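PDB 5FIG: CSP3 from Bacillus subtilis, which probably stores many Cu(I) ions in the cytosol, in a cysteine-lined four-helix bundle, helping to protect against copper toxicity. Local coordinates for residues E6-A11 with E101-M106; I13-A18 with K94-C99. All coordinates share one frame; numbering follows the deposited sequence.

Contact 1. Residues E6-A11 with E101-M106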
loop_
_atom_site.group_PDB
_atom_site.type_symbol
_atom_site.label_atom_id
_atom_site.label_comp_id
_atom_site.label_asym_id
_atom_site.label_seq_id
_atom_site.Cartn_x
_atom_site.Cartn_y
_atom_site.Cartn_z
ATOM N N GLU B 6 -0.159 10.459 17.823
ATOM C CA GLU B 6 1.164 9.817 17.981
ATOM C C GLU B 6 1.137 8.445 18.630
ATOM O O GLU B 6 1.740 7.506 18.133
ATOM C CB GLU B 6 2.153 10.710 18.711
ATOM C CG GLU B 6 3.580 10.134 18.953
ATOM C CD GLU B 6 4.605 11.197 19.370
ATOM O OE1 GLU B 6 4.270 12.381 19.617
ATOM O OE2 GLU B 6 5.802 10.871 19.468
ATOM N N ALA B 7 0.378 8.293 19.719
ATOM C CA ALA B 7 0.263 6.977 20.343
ATOM C C ALA B 7 -0.361 5.880 19.465
ATOM O O ALA B 7 0.049 4.684 19.464
ATOM C CB ALA B 7 -0.512 7.072 21.671
ATOM N N CYS B 8 -1.435 6.219 18.744
ATOM C CA CYS B 8 -2.099 5.266 17.909
ATOM C C CYS B 8 -1.174 4.888 16.735
ATOM O O CYS B 8 -1.086 3.713 16.346
ATOM C CB CYS B 8 -3.401 5.832 17.334
ATOM S SG CYS B 8 -4.373 4.656 16.446
ATOM N N ILE B 9 -0.528 5.896 16.166
ATOM C CA ILE B 9 0.506 5.647 15.146
ATOM C C ILE B 9 1.521 4.645 15.631
ATOM O O ILE B 9 1.872 3.709 14.936
ATOM C CB ILE B 9 1.137 6.949 14.633
ATOM C CG1 ILE B 9 0.110 7.728 13.796
ATOM C CG2 ILE B 9 2.404 6.675 13.812
ATOM C CD1 ILE B 9 0.437 9.196 13.605
ATOM N N GLU B 10 2.049 4.869 16.817
ATOM C CA GLU B 10 3.016 3.933 17.360
ATOM C C GLU B 10 2.506 2.536 17.502
ATOM O O GLU B 10 3.236 1.599 17.262
ATOM C CB GLU B 10 3.478 4.411 18.724
ATOM C CG GLU B 10 4.719 3.759 19.306
ATOM C CD GLU B 10 5.963 3.979 18.481
ATOM O OE1 GLU B 10 5.907 4.723 17.465
ATOM O OE2 GLU B 10 7.036 3.481 18.874
ATOM N N ALA B 11 1.293 2.408 18.008
ATOM C CA ALA B 11 0.675 1.075 18.110
ATOM C C ALA B 11 0.475 0.393 16.772
ATOM O O ALA B 11 0.702 -0.814 16.648
ATOM C CB ALA B 11 -0.622 1.146 18.849
ATOM N N GLU B 101 -7.418 -1.438 20.359
ATOM C CA GLU B 101 -7.863 -0.511 21.337
ATOM C C GLU B 101 -7.486 0.939 21.077
ATOM O O GLU B 101 -8.292 1.830 21.211
ATOM C CB GLU B 101 -7.361 -0.977 22.698
ATOM C CG GLU B 101 -7.805 -0.083 23.836
ATOM C CD GLU B 101 -9.195 -0.438 24.397
ATOM O OE1 GLU B 101 -9.964 -1.286 23.924
ATOM O OE2 GLU B 101 -9.593 0.213 25.323
ATOM N N GLN B 102 -6.258 1.179 20.597
ATOM C CA GLN B 102 -5.876 2.531 20.279
ATOM C C GLN B 102 -6.686 3.067 19.092
ATOM O O GLN B 102 -7.029 4.251 19.029
ATOM C CB GLN B 102 -4.371 2.587 19.943
ATOM C CG GLN B 102 -3.467 2.461 21.174
ATOM C CD GLN B 102 -3.313 3.759 21.966
ATOM O OE1 GLN B 102 -3.638 4.845 21.519
ATOM N NE2 GLN B 102 -2.974 3.627 23.196
ATOM N N CYS B 103 -6.876 2.208 18.104
ATOM C CA CYS B 103 -7.661 2.607 16.897
ATOM C C CYS B 103 -9.117 2.903 17.250
ATOM O O CYS B 103 -9.698 3.828 16.671
ATOM C CB CYS B 103 -7.549 1.532 15.820
ATOM S SG CYS B 103 -5.964 1.621 14.944
ATOM N N ARG B 104 -9.699 2.137 18.168
ATOM C CA ARG B 104 -11.108 2.404 18.603
ATOM C C ARG B 104 -11.215 3.787 19.244
ATOM O O ARG B 104 -12.178 4.518 19.020
ATOM C CB ARG B 104 -11.643 1.276 19.527
ATOM C CG ARG B 104 -11.912 -0.015 18.753
ATOM C CD ARG B 104 -12.949 -1.124 19.012
ATOM N NE ARG B 104 -13.379 -1.097 17.651
ATOM C CZ ARG B 104 -13.420 -2.043 16.718
ATOM N NH1 ARG B 104 -13.211 -3.334 16.949
ATOM N NH2 ARG B 104 -13.736 -1.631 15.495
ATOM N N SER B 105 -10.198 4.171 20.030
ATOM C CA SER B 105 -10.151 5.519 20.608
ATOM C C SER B 105 -10.052 6.599 19.551
ATOM O O SER B 105 -10.742 7.587 19.625
ATOM C CB SER B 105 -8.943 5.631 21.541
ATOM O OG SER B 105 -9.087 4.645 22.543
ATOM N N MET B 106 -9.181 6.390 18.563
ATOM C CA MET B 106 -9.018 7.347 17.453
ATOM C C MET B 106 -10.268 7.474 16.608
ATOM O O MET B 106 -10.645 8.582 16.161
ATOM C CB MET B 106 -7.944 6.932 16.500
ATOM C CG MET B 106 -6.565 7.251 16.851
ATOM S SD MET B 106 -6.144 8.963 17.204
ATOM C CE MET B 106 -6.803 9.903 15.883
#

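Contact 2. Residues I13-A18 with K94-C99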
loop_
_atom_site.group_PDB
_atom_site.type_symbol
_atom_site.label_atom_id
_atom_site.label_comp_id
_atom_site.label_asym_id
_atom_site.label_seq_id
_atom_site.Cartn_x
_atom_site.Cartn_y
_atom_site.Cartn_z
ATOM N N ILE B 13 2.333 0.999 14.064
ATOM C CA ILE B 13 3.710 0.659 13.587
ATOM C C ILE B 13 4.167 -0.652 14.278
ATOM O O ILE B 13 4.750 -1.528 13.680
ATOM C CB ILE B 13 4.671 1.833 13.834
ATOM C CG1 ILE B 13 4.317 2.990 12.885
ATOM C CG2 ILE B 13 6.119 1.393 13.686
ATOM C CD1 ILE B 13 4.939 4.296 13.254
ATOM N N ASP B 14 3.938 -0.743 15.614
ATOM C CA ASP B 14 4.299 -1.947 16.345
ATOM C C ASP B 14 3.551 -3.180 15.878
ATOM O O ASP B 14 4.066 -4.302 15.904
ATOM C CB ASP B 14 4.091 -1.728 17.881
ATOM C CG ASP B 14 5.072 -0.745 18.495
ATOM O OD1 ASP B 14 6.069 -0.391 17.882
ATOM O OD2 ASP B 14 4.877 -0.265 19.624
ATOM N N CYS B 15 2.280 -2.994 15.530
ATOM C CA CYS B 15 1.462 -4.088 15.080
ATOM C C CYS B 15 1.966 -4.581 13.697
ATOM O O CYS B 15 2.019 -5.768 13.438
ATOM C CB CYS B 15 0.015 -3.670 15.067
ATOM S SG CYS B 15 -1.108 -5.007 14.664
ATOM N N MET B 16 2.260 -3.647 12.812
ATOM C CA MET B 16 2.852 -3.974 11.497
ATOM C C MET B 16 4.079 -4.806 11.661
ATOM O O MET B 16 4.254 -5.801 10.982
ATOM C CB MET B 16 3.192 -2.714 10.754
ATOM C CG MET B 16 3.405 -2.740 9.288
ATOM S SD MET B 16 3.972 -1.076 8.899
ATOM C CE MET B 16 4.753 -1.468 7.358
ATOM N N LYS B 17 4.971 -4.355 12.543
ATOM C CA LYS B 17 6.178 -5.090 12.788
ATOM C C LYS B 17 5.845 -6.520 13.208
ATOM O O LYS B 17 6.423 -7.470 12.750
ATOM C CB LYS B 17 7.000 -4.381 13.873
ATOM C CG LYS B 17 8.277 -5.077 14.242
ATOM C CD LYS B 17 9.048 -4.282 15.291
ATOM C CE LYS B 17 10.322 -5.028 15.630
ATOM N NZ LYS B 17 11.095 -4.437 16.761
ATOM N N ALA B 18 4.985 -6.645 14.206
ATOM C CA ALA B 18 4.681 -7.976 14.750
ATOM C C ALA B 18 4.015 -8.903 13.748
ATOM O O ALA B 18 4.343 -10.077 13.655
ATOM C CB ALA B 18 3.803 -7.835 16.013
ATOM N N LYS B 94 -0.954 -9.982 21.002
ATOM C CA LYS B 94 -0.884 -8.868 21.900
ATOM C C LYS B 94 -0.799 -7.501 21.217
ATOM O O LYS B 94 -1.464 -6.580 21.593
ATOM C CB LYS B 94 0.329 -9.026 22.787
ATOM C CG LYS B 94 0.471 -8.032 23.908
ATOM C CD LYS B 94 1.639 -8.443 24.825
ATOM C CE LYS B 94 1.592 -7.682 26.106
ATOM N NZ LYS B 94 2.936 -7.132 26.436
ATOM N N ALA B 95 0.098 -7.391 20.251
ATOM C CA ALA B 95 0.252 -6.128 19.509
ATOM C C ALA B 95 -1.018 -5.799 18.758
ATOM O O ALA B 95 -1.374 -4.641 18.652
ATOM C CB ALA B 95 1.443 -6.188 18.563
ATOM N N CYS B 96 -1.684 -6.821 18.217
ATOM C CA CYS B 96 -2.961 -6.598 17.526
ATOM C C CYS B 96 -4.031 -6.039 18.444
ATOM O O CYS B 96 -4.743 -5.103 18.082
ATOM C CB CYS B 96 -3.445 -7.897 16.878
ATOM S SG CYS B 96 -2.581 -8.381 15.404
ATOM N N PHE B 97 -4.143 -6.599 19.624
ATOM C CA PHE B 97 -5.169 -6.135 20.532
ATOM C C PHE B 97 -4.886 -4.724 21.033
ATOM O O PHE B 97 -5.796 -3.929 21.199
ATOM C CB PHE B 97 -5.388 -7.134 21.651
ATOM C CG PHE B 97 -5.971 -8.453 21.184
ATOM C CD1 PHE B 97 -7.145 -8.505 20.452
ATOM C CD2 PHE B 97 -5.383 -9.663 21.594
ATOM C CE1 PHE B 97 -7.696 -9.729 20.072
ATOM C CE2 PHE B 97 -5.922 -10.889 21.203
ATOM C CZ PHE B 97 -7.063 -10.921 20.438
ATOM N N THR B 98 -3.613 -4.416 21.261
ATOM C CA THR B 98 -3.247 -3.075 21.638
ATOM C C THR B 98 -3.605 -2.079 20.565
ATOM O O THR B 98 -4.069 -0.987 20.838
ATOM C CB THR B 98 -1.732 -3.033 21.973
ATOM O OG1 THR B 98 -1.543 -3.813 23.149
ATOM C CG2 THR B 98 -1.261 -1.598 22.188
ATOM N N CYS B 99 -3.272 -2.438 19.329
ATOM C CA CYS B 99 -3.555 -1.583 18.214
ATOM C C CYS B 99 -5.079 -1.390 18.057
ATOM O O CYS B 99 -5.505 -0.268 17.857
ATOM C CB CYS B 99 -2.930 -2.148 16.961
ATOM S SG CYS B 99 -3.099 -1.040 15.569
#

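Contact 1. Residues E6-A11 with E101-M106
Segments 6-11 and 101-106 are helical and run roughly antiparallel, at 145°, with axes 9.1 Å apart at closest approach. Cys8 CA is 5.2 Å from Gln102 CA. Cys8 is the central side chain. Its SG is anti to the backbone N (chi1 -173°), which carries the sulfur across the gap to three residues of the other helix. Cys8 SG meets Met106 CG at 3.4 Å, a tight approach. Cys8 SG lies 3.7 Å from Cys103 SG, too far for a disulfide, and also sits near the backbone O of Gln102. This is the end of a four-helix bundle where the first and last helices, 6-27 and 89-107, pair. Helix 36-57 adds Met56 against Cys8, and helix 63-81 adds Cys70 and Ala71 against Cys103. Cysteines facing inward like this are consistent with Cu(I) storage, but no metal is bound in this apo structure. Met106 CG also lies 3.5 Å from Cys8 CB. On the more open side Gln102 lies along the first helix. Gln102 CG rests 3.9 Å from Ala11 CB. The chain then bends at chi2, bringing Gln102 OE1 to 3.8 Å from Ala7 CB.

Contact 2. Residues I13-A18 with K94-C99
Lys94 O, one residue before Ala95 and its contact with Ala18, accepts two hydrogen bonds from Thr98. Both bonds stay within helix 89-107, the last helix of a four-helix bundle. Thr98 N to Lys94 O is the usual helical bond, at 3.1 Å. Thr98 OG1 to Lys94 O is 3.2 Å, with a C=O...O angle of 147°. The two donors come from opposite faces of the carbonyl plane. Across the contact there is no hydrogen bond. The pairing belongs to the middle of the bundle. Here segments 13-18 and 94-99, on helices 6-27 and 89-107, run antiparallel at 154°. Their axes are 8.6 Å apart at closest approach, which the small side chains Ala18, Ala95 and Cys15 allow. Ala18 CB and Ala95 CB meet at 3.8 Å, methyl against methyl. The Ala95 methyl also leans towards the backbone of Cys15.

On the inner side the contact is made of cysteines. Cys15 CB sits against Cys99 CB at 3.8 Å. Cys15 SG, anti to the backbone N (chi1 -175°), reaches on to Cys96 SG at 3.8 Å. That is van der Waals contact, not a disulfide. More cysteines surround the three: Cys12 and Cys19 of the same first helix, Cys45 and Cys49 of helix 36-57, and Cys74 and Cys77 of helix 63-81. Such a thiol-lined core is probably where Cu(I) is stored, although the protein here is metal-free. On the outer side of helix 6-27, Ile13 packs on Ile13 of the second subunit, and Lys17 on Gln57 of that subunit. Cys99 SG lies 4.1 Å from Cys15 CB.

From the N terminus, helix 6-27 supplies the first half of contact 1 and, after a single intervening residue, the first half of contact 2. The chain next builds helices 36-57 and 63-81, which are joined by the disulfide Cys38-Cys81. Helix 89-107 then returns antiparallel, so its 94-99 part meets 13-18 first and closes contact 2. Its 101-106 part meets 6-11 afterwards and closes contact 1. Contact 2 is therefore nested inside the longer loop of contact 1. The centres are 10 Å apart, and the two contacts touch where Ala11 O packs on Cys99 CB. Together they join the first and last helices of the bundle from one end to its middle.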